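Local coordinates for alpha-glucosidase (PDB 6PNR), which probably cleaves alpha-linked sulfoquinovosides as a glycoside hydrolase of family 31, which also includes alpha-glucosidases, at residues L220-T225 with S568-Q573; P235-N240 with D435-M440; Y551-P556 with E659-K664. One frame throughout, in Å; residues are numbered along the deposited sequence.

Interaction 1: L220-T225 with S568-Q573; sequences LLERIT and SGHPVQ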
loop_
_atom_site.group_PDB
_atom_site.type_symbol
_atom_site.label_atom_id
_atom_site.label_comp_id
_atom_site.label_asym_id
_atom_site.label_seq_id
_atom_site.Cartn_x
_atom_site.Cartn_y
_atom_site.Cartn_z
ATOM N N LEU A 220 -19.627 4.500 -32.472
ATOM C CA LEU A 220 -18.322 4.152 -31.928
ATOM C C LEU A 220 -18.238 2.660 -31.603
ATOM O O LEU A 220 -17.226 2.012 -31.895
ATOM C CB LEU A 220 -18.032 4.989 -30.689
ATOM C CG LEU A 220 -16.555 5.053 -30.337
ATOM C CD1 LEU A 220 -15.782 5.751 -31.438
ATOM C CD2 LEU A 220 -16.402 5.789 -29.038
ATOM N N LEU A 221 -19.291 2.095 -31.003
ATOM C CA LEU A 221 -19.266 0.666 -30.702
ATOM C C LEU A 221 -19.276 -0.170 -31.976
ATOM O O LEU A 221 -18.668 -1.246 -32.014
ATOM C CB LEU A 221 -20.444 0.292 -29.799
ATOM C CG LEU A 221 -20.137 0.197 -28.294
ATOM C CD1 LEU A 221 -19.124 -0.917 -28.040
ATOM C CD2 LEU A 221 -19.627 1.516 -27.759
ATOM N N GLU A 222 -19.942 0.309 -33.033
ATOM C CA GLU A 222 -19.846 -0.364 -34.329
ATOM C C GLU A 222 -18.403 -0.423 -34.810
ATOM O O GLU A 222 -17.927 -1.476 -35.247
ATOM C CB GLU A 222 -20.734 0.341 -35.356
ATOM C CG GLU A 222 -22.193 0.280 -34.969
ATOM C CD GLU A 222 -23.082 1.221 -35.775
ATOM O OE1 GLU A 222 -22.666 1.633 -36.888
ATOM O OE2 GLU A 222 -24.205 1.532 -35.288
ATOM N N ARG A 223 -17.677 0.697 -34.708
ATOM C CA ARG A 223 -16.276 0.714 -35.133
ATOM C C ARG A 223 -15.388 -0.132 -34.218
ATOM O O ARG A 223 -14.488 -0.841 -34.690
ATOM C CB ARG A 223 -15.771 2.157 -35.183
ATOM C CG ARG A 223 -16.591 3.058 -36.122
ATOM C CD ARG A 223 -15.756 4.239 -36.631
ATOM N NE ARG A 223 -16.583 5.294 -37.221
ATOM C CZ ARG A 223 -16.946 5.337 -38.497
ATOM N NH1 ARG A 223 -16.550 4.384 -39.335
ATOM N NH2 ARG A 223 -17.708 6.335 -38.931
ATOM N N ILE A 224 -15.606 -0.044 -32.905
ATOM C CA ILE A 224 -14.813 -0.827 -31.956
ATOM C C ILE A 224 -14.886 -2.311 -32.301
ATOM O O ILE A 224 -13.867 -3.008 -32.355
ATOM C CB ILE A 224 -15.298 -0.551 -30.522
ATOM C CG1 ILE A 224 -14.771 0.807 -30.041
ATOM C CG2 ILE A 224 -14.887 -1.677 -29.553
ATOM C CD1 ILE A 224 -15.339 1.270 -28.702
ATOM N N THR A 225 -16.093 -2.808 -32.555
ATOM C CA THR A 225 -16.267 -4.238 -32.773
ATOM C C THR A 225 -15.943 -4.650 -34.204
ATOM O O THR A 225 -15.568 -5.805 -34.434
ATOM C CB THR A 225 -17.690 -4.652 -32.404
ATOM O OG1 THR A 225 -18.632 -3.835 -33.112
ATOM C CG2 THR A 225 -17.909 -4.474 -30.907
ATOM N N SER A 568 -24.045 -5.443 -34.731
ATOM C CA SER A 568 -23.455 -4.110 -34.697
ATOM C C SER A 568 -22.570 -3.842 -33.498
ATOM O O SER A 568 -21.926 -2.789 -33.468
ATOM C CB SER A 568 -24.557 -3.043 -34.720
ATOM O OG SER A 568 -25.354 -3.165 -33.557
ATOM N N GLY A 569 -22.538 -4.708 -32.492
ATOM C CA GLY A 569 -21.680 -4.425 -31.362
ATOM C C GLY A 569 -22.290 -3.531 -30.309
ATOM O O GLY A 569 -21.588 -3.155 -29.361
ATOM N N HIS A 570 -23.566 -3.187 -30.433
ATOM C CA HIS A 570 -24.267 -2.490 -29.361
ATOM C C HIS A 570 -24.482 -3.478 -28.227
ATOM O O HIS A 570 -25.222 -4.459 -28.416
ATOM C CB HIS A 570 -25.618 -1.950 -29.816
ATOM C CG HIS A 570 -25.556 -1.129 -31.071
ATOM N ND1 HIS A 570 -26.644 -0.960 -31.905
ATOM C CD2 HIS A 570 -24.541 -0.427 -31.629
ATOM C CE1 HIS A 570 -26.297 -0.198 -32.929
ATOM N NE2 HIS A 570 -25.028 0.145 -32.782
ATOM N N PRO A 571 -23.892 -3.262 -27.053
ATOM C CA PRO A 571 -23.987 -4.260 -25.978
ATOM C C PRO A 571 -25.412 -4.394 -25.460
ATOM O O PRO A 571 -26.225 -3.474 -25.559
ATOM C CB PRO A 571 -23.049 -3.709 -24.895
ATOM C CG PRO A 571 -23.008 -2.209 -25.136
ATOM C CD PRO A 571 -23.158 -2.046 -26.647
ATOM N N VAL A 572 -25.712 -5.567 -24.898
ATOM C CA VAL A 572 -27.033 -5.776 -24.311
ATOM C C VAL A 572 -27.256 -4.825 -23.136
ATOM O O VAL A 572 -28.331 -4.230 -22.995
ATOM C CB VAL A 572 -27.213 -7.246 -23.901
ATOM C CG1 VAL A 572 -28.537 -7.429 -23.187
ATOM C CG2 VAL A 572 -27.138 -8.147 -25.131
ATOM N N GLN A 573 -26.255 -4.667 -22.274
ATOM C CA GLN A 573 -26.333 -3.769 -21.125
ATOM C C GLN A 573 -25.529 -2.526 -21.474
ATOM O O GLN A 573 -24.306 -2.599 -21.616
ATOM C CB GLN A 573 -25.795 -4.440 -19.854
ATOM C CG GLN A 573 -26.592 -5.687 -19.461
ATOM C CD GLN A 573 -26.051 -6.369 -18.206
ATOM O OE1 GLN A 573 -25.530 -7.480 -18.269
ATOM N NE2 GLN A 573 -26.191 -5.709 -17.065
#

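Interaction 2: P235-N240 with D435-M440; sequences PDWVYN and DVVYFM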
loop_
_atom_site.group_PDB
_atom_site.type_symbol
_atom_site.label_atom_id
_atom_site.label_comp_id
_atom_site.label_asym_id
_atom_site.label_seq_id
_atom_site.Cartn_x
_atom_site.Cartn_y
_atom_site.Cartn_z
ATOM N N PRO A 235 -27.203 -19.411 -28.368
ATOM C CA PRO A 235 -28.103 -20.498 -28.781
ATOM C C PRO A 235 -29.521 -20.263 -28.284
ATOM O O PRO A 235 -29.734 -19.766 -27.177
ATOM C CB PRO A 235 -27.485 -21.741 -28.129
ATOM C CG PRO A 235 -26.044 -21.385 -27.885
ATOM C CD PRO A 235 -26.041 -19.901 -27.605
ATOM N N ASP A 236 -30.508 -20.635 -29.118
ATOM C CA ASP A 236 -31.903 -20.425 -28.738
ATOM C C ASP A 236 -32.248 -21.100 -27.412
ATOM O O ASP A 236 -33.129 -20.620 -26.693
ATOM C CB ASP A 236 -32.852 -20.936 -29.826
ATOM C CG ASP A 236 -33.291 -19.840 -30.781
ATOM O OD1 ASP A 236 -33.077 -18.649 -30.468
ATOM O OD2 ASP A 236 -33.848 -20.171 -31.852
ATOM N N TRP A 237 -31.594 -22.214 -27.077
ATOM C CA TRP A 237 -32.019 -22.939 -25.881
ATOM C C TRP A 237 -31.715 -22.196 -24.581
ATOM O O TRP A 237 -32.313 -22.539 -23.552
ATOM C CB TRP A 237 -31.394 -24.342 -25.823
ATOM C CG TRP A 237 -29.889 -24.410 -25.914
ATOM C CD1 TRP A 237 -29.155 -24.683 -27.034
ATOM C CD2 TRP A 237 -28.940 -24.225 -24.850
ATOM N NE1 TRP A 237 -27.819 -24.684 -26.734
ATOM C CE2 TRP A 237 -27.657 -24.400 -25.404
ATOM C CE3 TRP A 237 -29.050 -23.931 -23.485
ATOM C CZ2 TRP A 237 -26.492 -24.289 -24.650
ATOM C CZ3 TRP A 237 -27.890 -23.821 -22.731
ATOM C CH2 TRP A 237 -26.627 -24.001 -23.316
ATOM N N VAL A 238 -30.824 -21.192 -24.583
ATOM C CA VAL A 238 -30.545 -20.519 -23.312
ATOM C C VAL A 238 -31.796 -19.816 -22.798
ATOM O O VAL A 238 -31.981 -19.673 -21.584
ATOM C CB VAL A 238 -29.358 -19.522 -23.397
ATOM C CG1 VAL A 238 -28.132 -20.138 -24.056
ATOM C CG2 VAL A 238 -29.759 -18.206 -24.055
ATOM N N TYR A 239 -32.686 -19.398 -23.696
ATOM C CA TYR A 239 -33.874 -18.655 -23.290
ATOM C C TYR A 239 -34.969 -19.544 -22.721
ATOM O O TYR A 239 -36.013 -19.017 -22.324
ATOM C CB TYR A 239 -34.436 -17.851 -24.481
ATOM C CG TYR A 239 -33.392 -16.934 -25.092
ATOM C CD1 TYR A 239 -33.051 -15.727 -24.486
ATOM C CD2 TYR A 239 -32.715 -17.304 -26.246
ATOM C CE1 TYR A 239 -32.069 -14.903 -25.027
ATOM C CE2 TYR A 239 -31.738 -16.482 -26.804
ATOM C CZ TYR A 239 -31.423 -15.287 -26.197
ATOM O OH TYR A 239 -30.454 -14.487 -26.768
ATOM N N ASN A 240 -34.773 -20.863 -22.692
ATOM C CA ASN A 240 -35.737 -21.770 -22.071
ATOM C C ASN A 240 -35.824 -21.612 -20.555
ATOM O O ASN A 240 -36.724 -22.195 -19.948
ATOM C CB ASN A 240 -35.390 -23.233 -22.396
ATOM C CG ASN A 240 -35.562 -23.571 -23.872
ATOM O OD1 ASN A 240 -36.294 -22.898 -24.584
ATOM N ND2 ASN A 240 -34.904 -24.639 -24.326
ATOM N N ASP A 435 -24.574 -22.638 -31.527
ATOM C CA ASP A 435 -25.331 -23.752 -30.960
ATOM C C ASP A 435 -24.843 -24.185 -29.591
ATOM O O ASP A 435 -25.629 -24.730 -28.814
ATOM C CB ASP A 435 -25.291 -24.972 -31.883
ATOM C CG ASP A 435 -25.840 -24.679 -33.267
ATOM O OD1 ASP A 435 -26.778 -23.863 -33.381
ATOM O OD2 ASP A 435 -25.318 -25.271 -34.232
ATOM N N VAL A 436 -23.568 -23.982 -29.298
ATOM C CA VAL A 436 -23.013 -24.241 -27.974
ATOM C C VAL A 436 -22.384 -22.947 -27.497
ATOM O O VAL A 436 -21.984 -22.100 -28.301
ATOM C CB VAL A 436 -21.976 -25.383 -27.960
ATOM C CG1 VAL A 436 -22.507 -26.627 -28.652
ATOM C CG2 VAL A 436 -20.689 -24.925 -28.574
ATOM N N VAL A 437 -22.302 -22.776 -26.185
ATOM C CA VAL A 437 -21.777 -21.523 -25.658
ATOM C C VAL A 437 -20.849 -21.813 -24.489
ATOM O O VAL A 437 -21.179 -22.617 -23.610
ATOM C CB VAL A 437 -22.913 -20.559 -25.249
ATOM C CG1 VAL A 437 -23.882 -21.218 -24.269
ATOM C CG2 VAL A 437 -22.332 -19.260 -24.686
ATOM N N TYR A 438 -19.680 -21.174 -24.488
ATOM C CA TYR A 438 -18.794 -21.215 -23.335
ATOM C C TYR A 438 -18.716 -19.812 -22.751
ATOM O O TYR A 438 -18.953 -18.819 -23.444
ATOM C CB TYR A 438 -17.387 -21.746 -23.688
ATOM C CG TYR A 438 -16.781 -21.058 -24.891
ATOM C CD1 TYR A 438 -17.052 -21.503 -26.178
ATOM C CD2 TYR A 438 -15.957 -19.948 -24.739
ATOM C CE1 TYR A 438 -16.518 -20.858 -27.291
ATOM C CE2 TYR A 438 -15.426 -19.285 -25.843
ATOM C CZ TYR A 438 -15.708 -19.750 -27.116
ATOM O OH TYR A 438 -15.189 -19.101 -28.216
ATOM N N PHE A 439 -18.430 -19.720 -21.465
ATOM C CA PHE A 439 -18.336 -18.399 -20.857
ATOM C C PHE A 439 -17.016 -18.262 -20.123
ATOM O O PHE A 439 -16.572 -19.193 -19.445
ATOM C CB PHE A 439 -19.541 -18.095 -19.931
ATOM C CG PHE A 439 -20.069 -19.290 -19.171
ATOM C CD1 PHE A 439 -20.918 -20.208 -19.779
ATOM C CD2 PHE A 439 -19.752 -19.464 -17.823
ATOM C CE1 PHE A 439 -21.418 -21.291 -19.067
ATOM C CE2 PHE A 439 -20.247 -20.550 -17.104
ATOM C CZ PHE A 439 -21.068 -21.456 -17.712
ATOM N N MET A 440 -16.381 -17.103 -20.291
ATOM C CA MET A 440 -15.060 -16.825 -19.750
ATOM C C MET A 440 -15.112 -15.633 -18.804
ATOM O O MET A 440 -15.920 -14.715 -18.971
ATOM C CB MET A 440 -14.066 -16.543 -20.879
ATOM C CG MET A 440 -14.121 -17.563 -22.018
ATOM S SD MET A 440 -12.832 -17.267 -23.231
ATOM C CE MET A 440 -11.348 -17.556 -22.265
#

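Interaction 3: Y551-P556 with E659-K664; sequences YTMLAP and EEIREK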
loop_
_atom_site.group_PDB
_atom_site.type_symbol
_atom_site.label_atom_id
_atom_site.label_comp_id
_atom_site.label_asym_id
_atom_site.label_seq_id
_atom_site.Cartn_x
_atom_site.Cartn_y
_atom_site.Cartn_z
ATOM N N TYR A 551 -37.920 -13.963 -17.052
ATOM C CA TYR A 551 -36.833 -14.046 -18.026
ATOM C C TYR A 551 -37.308 -14.676 -19.331
ATOM O O TYR A 551 -37.020 -14.154 -20.414
ATOM C CB TYR A 551 -35.658 -14.829 -17.427
ATOM C CG TYR A 551 -34.575 -15.233 -18.407
ATOM C CD1 TYR A 551 -33.597 -14.330 -18.817
ATOM C CD2 TYR A 551 -34.510 -16.534 -18.891
ATOM C CE1 TYR A 551 -32.591 -14.716 -19.694
ATOM C CE2 TYR A 551 -33.520 -16.924 -19.762
ATOM C CZ TYR A 551 -32.567 -16.016 -20.165
ATOM O OH TYR A 551 -31.587 -16.430 -21.033
ATOM N N THR A 552 -38.065 -15.774 -19.256
ATOM C CA THR A 552 -38.554 -16.376 -20.498
ATOM C C THR A 552 -39.557 -15.471 -21.209
ATOM O O THR A 552 -39.581 -15.426 -22.440
ATOM C CB THR A 552 -39.170 -17.752 -20.240
ATOM O OG1 THR A 552 -40.336 -17.622 -19.412
ATOM C CG2 THR A 552 -38.147 -18.674 -19.578
ATOM N N MET A 553 -40.389 -14.740 -20.462
ATOM C CA MET A 553 -41.334 -13.826 -21.100
ATOM C C MET A 553 -40.614 -12.683 -21.813
ATOM O O MET A 553 -41.084 -12.206 -22.858
ATOM C CB MET A 553 -42.320 -13.289 -20.056
ATOM C CG MET A 553 -43.212 -14.372 -19.477
ATOM S SD MET A 553 -44.213 -13.771 -18.104
ATOM C CE MET A 553 -45.357 -12.690 -18.980
ATOM N N LEU A 554 -39.467 -12.250 -21.280
ATOM C CA LEU A 554 -38.685 -11.193 -21.910
ATOM C C LEU A 554 -37.951 -11.672 -23.155
ATOM O O LEU A 554 -37.545 -10.836 -23.973
ATOM C CB LEU A 554 -37.657 -10.621 -20.917
ATOM C CG LEU A 554 -38.140 -9.766 -19.739
ATOM C CD1 LEU A 554 -37.064 -9.639 -18.671
ATOM C CD2 LEU A 554 -38.553 -8.380 -20.223
ATOM N N ALA A 555 -37.763 -12.982 -23.303
ATOM C CA ALA A 555 -36.896 -13.528 -24.349
ATOM C C ALA A 555 -37.125 -12.970 -25.749
ATOM O O ALA A 555 -36.127 -12.754 -26.462
ATOM C CB ALA A 555 -37.037 -15.057 -24.387
ATOM N N PRO A 556 -38.357 -12.765 -26.228
ATOM C CA PRO A 556 -38.503 -12.190 -27.572
ATOM C C PRO A 556 -37.820 -10.845 -27.700
ATOM O O PRO A 556 -37.272 -10.541 -28.761
ATOM C CB PRO A 556 -40.024 -12.078 -27.748
ATOM C CG PRO A 556 -40.587 -13.121 -26.855
ATOM C CD PRO A 556 -39.660 -13.187 -25.669
ATOM N N GLU A 659 -46.421 -5.408 -20.767
ATOM C CA GLU A 659 -47.730 -5.361 -20.120
ATOM C C GLU A 659 -48.174 -6.741 -19.658
ATOM O O GLU A 659 -48.819 -6.866 -18.612
ATOM C CB GLU A 659 -48.770 -4.765 -21.069
ATOM C CG GLU A 659 -48.643 -3.263 -21.247
ATOM C CD GLU A 659 -49.600 -2.713 -22.303
ATOM O OE1 GLU A 659 -50.539 -3.438 -22.714
ATOM O OE2 GLU A 659 -49.402 -1.552 -22.720
ATOM N N GLU A 660 -47.870 -7.785 -20.436
ATOM C CA GLU A 660 -48.189 -9.137 -19.997
ATOM C C GLU A 660 -47.435 -9.483 -18.719
ATOM O O GLU A 660 -47.979 -10.149 -17.829
ATOM C CB GLU A 660 -47.861 -10.153 -21.087
ATOM C CG GLU A 660 -48.687 -10.025 -22.340
ATOM C CD GLU A 660 -48.297 -11.049 -23.392
ATOM O OE1 GLU A 660 -47.410 -11.884 -23.109
ATOM O OE2 GLU A 660 -48.877 -11.017 -24.501
ATOM N N ILE A 661 -46.183 -9.028 -18.606
ATOM C CA ILE A 661 -45.407 -9.270 -17.388
ATOM C C ILE A 661 -46.052 -8.569 -16.197
ATOM O O ILE A 661 -46.209 -9.159 -15.121
ATOM C CB ILE A 661 -43.945 -8.825 -17.584
ATOM C CG1 ILE A 661 -43.266 -9.690 -18.661
ATOM C CG2 ILE A 661 -43.182 -8.844 -16.247
ATOM C CD1 ILE A 661 -41.927 -9.145 -19.113
ATOM N N ARG A 662 -46.433 -7.299 -16.366
ATOM C CA ARG A 662 -47.106 -6.595 -15.277
ATOM C C ARG A 662 -48.402 -7.288 -14.898
ATOM O O ARG A 662 -48.698 -7.463 -13.709
ATOM C CB ARG A 662 -47.394 -5.139 -15.636
ATOM C CG ARG A 662 -48.174 -4.436 -14.505
ATOM C CD ARG A 662 -48.296 -2.930 -14.670
ATOM N NE ARG A 662 -48.897 -2.541 -15.943
ATOM C CZ ARG A 662 -48.195 -2.132 -16.999
ATOM N NH1 ARG A 662 -46.868 -2.070 -16.926
ATOM N NH2 ARG A 662 -48.811 -1.789 -18.128
ATOM N N GLU A 663 -49.182 -7.704 -15.891
ATOM C CA GLU A 663 -50.438 -8.380 -15.590
ATOM C C GLU A 663 -50.198 -9.648 -14.789
ATOM O O GLU A 663 -50.902 -9.914 -13.809
ATOM C CB GLU A 663 -51.183 -8.702 -16.881
ATOM C CG GLU A 663 -52.602 -9.194 -16.657
ATOM C CD GLU A 663 -53.619 -8.323 -17.360
ATOM O OE1 GLU A 663 -53.442 -8.066 -18.573
ATOM O OE2 GLU A 663 -54.579 -7.877 -16.696
ATOM N N LYS A 664 -49.199 -10.439 -15.184
ATOM C CA LYS A 664 -48.986 -11.733 -14.546
ATOM C C LYS A 664 -48.278 -11.607 -13.200
ATOM O O LYS A 664 -48.604 -12.333 -12.254
ATOM C CB LYS A 664 -48.188 -12.650 -15.473
ATOM C CG LYS A 664 -48.244 -14.109 -15.045
ATOM C CD LYS A 664 -47.564 -15.034 -16.035
ATOM C CE LYS A 664 -47.730 -16.486 -15.601
ATOM N NZ LYS A 664 -46.875 -17.404 -16.406
#

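Interaction 1: L220-T225 with S568-Q573
The imidazole of H570 meets the carboxylate of E222 at its edge: NE2 donates to OE2 over 3.0 Å, with an N-H...O angle of 150°. The acceptor lies close to the ring plane and uses its anti lone pair, while the carboxylate is turned 41° from that plane. E222 reaches the ring because its CG lies anti to the carbonyl carbon (chi1 -63°) and the chain then runs out extended. Over one face of the same ring sits OG of S568, itself hydrogen-bonded to the backbone O of E564.

Beside this polar pair the backbones come close. The O of S568 receives a CA-H...O contact from E222 at 3.3 Å from CA. G569, at positive phi just after helix 538-568, faces T225, whose OG1 is 3.6 Å from the glycine CA; a side chain there would strike that hydroxyl. T225 OG1 in turn donates to L221 O at 2.8 Å, and L221 O also accepts from T225 N. L221 is set crosswise to P571, CG to CD 4.1 Å. Helix 217-228, which packs on strands 168-174 and 178-182, is thereby joined to the run between helix 538-568 and strand 573-574.

Since H570 ND1 also bonds to E564 OE2, the ring bridges two carboxylates, an environment that would probably favour the imidazolium form and holds the ring's rotation.

Interaction 2: P235-N240 with D435-M440
P235 lodges its ring against D435 and V437, where the approach to the first strand of the family 31 (beta/alpha)8 barrel meets strand 437-439. The 3-10 turn 236-240 leads into strand 242-245, while strand 437-439 lies beside strand 386-389. The proline is the first bump: CG presses on the D435 carbonyl group, 3.5 Å from its C, and CD lies against V437 CB at 4.0 Å, the two side chains roughly perpendicular.

V437 supplies the answering bump. Its CG1 enters the angle between the proline and the six-membered part of the W237 indole, 4.0 Å from CH2, and V238 CG1 closes the same recess more loosely at 4.4 Å. V238 CG1 also lies against one face of the indole, offset toward the rim, while K314 makes a cation-pi contact with the ring system. With chi1 at 55°, the indole folds back beside its own backbone and carries its nitrogen to D435. Putting a leucine here would probably leave the D435 carbonyl without its indole donor and open a gap beside V437 CG1. The W237-D435 hydrogen bond is nearly straight: W237 NE1 to D435 O measures 3.0 Å, at 165° about the hydrogen, with the oxygen in the indole plane.

Interaction 3: Y551-P556 with E659-K664
M553 and I661 interlock between two nearly antiparallel helices, 538-568 of the barrel and the C-terminal 655-665. Their short segments run at 164° to each other, with axes 10.4 Å apart at closest approach. Side chains span the gap, and no hydrogen bond crosses between the segments.

The apolar contacts come first. M553 and I661 lie alongside one another, pointing opposite ways, the methyl CE of the methionine lying 3.7 Å from I661 CG1 and its CB also resting near that atom. The far end of the isoleucine serves a second partner: CD1 meets L554 CD2 at 3.6 Å, with the leucine side chain lying athwart the isoleucine. One isoleucine thus fills the space between successive residues of the facing helix. On helix 655-665, F658 touches L554 and Y665 touches M553, adding to the apolar interface.

A second group consists of van der Waals contacts to more polar residues. The methionine is extended as far as SD and then bends, chi3 70°, which turns CE toward the backbone of the other helix, 3.8 Å from E660 O; the CB of E660 lies nearby.

Charge plays its part at the border. K664 runs extended across the thioether at an oblique angle, and its ammonium group goes on to a salt bridge with D549, one turn before M553 on helix 538-568. The lysine's aliphatic stem therefore flanks the methionine, with CD 4.1 Å from M553 SD.

Helix 538-568 ties interactions 1 and 3 together: its end leads into G569, and its middle carries M553. Their centres are about 26 Å apart, and their nearest atoms about 9 Å apart, with no touch. Interaction 2 lies about 20 Å from each, centre to centre, but touches only interaction 3, where Y551 OH makes a weak hydrogen bond to V238 O at 3.3 Å. Y551 thus reaches from the helix to the 235-240 turn, while M553 faces helix 655-665. The strand of interaction 2 continues toward the inhibitor pocket: F439 rests on the pocket residue M388, M440 pairs through its backbone with W455, and R441, next in the chain, lines the pocket.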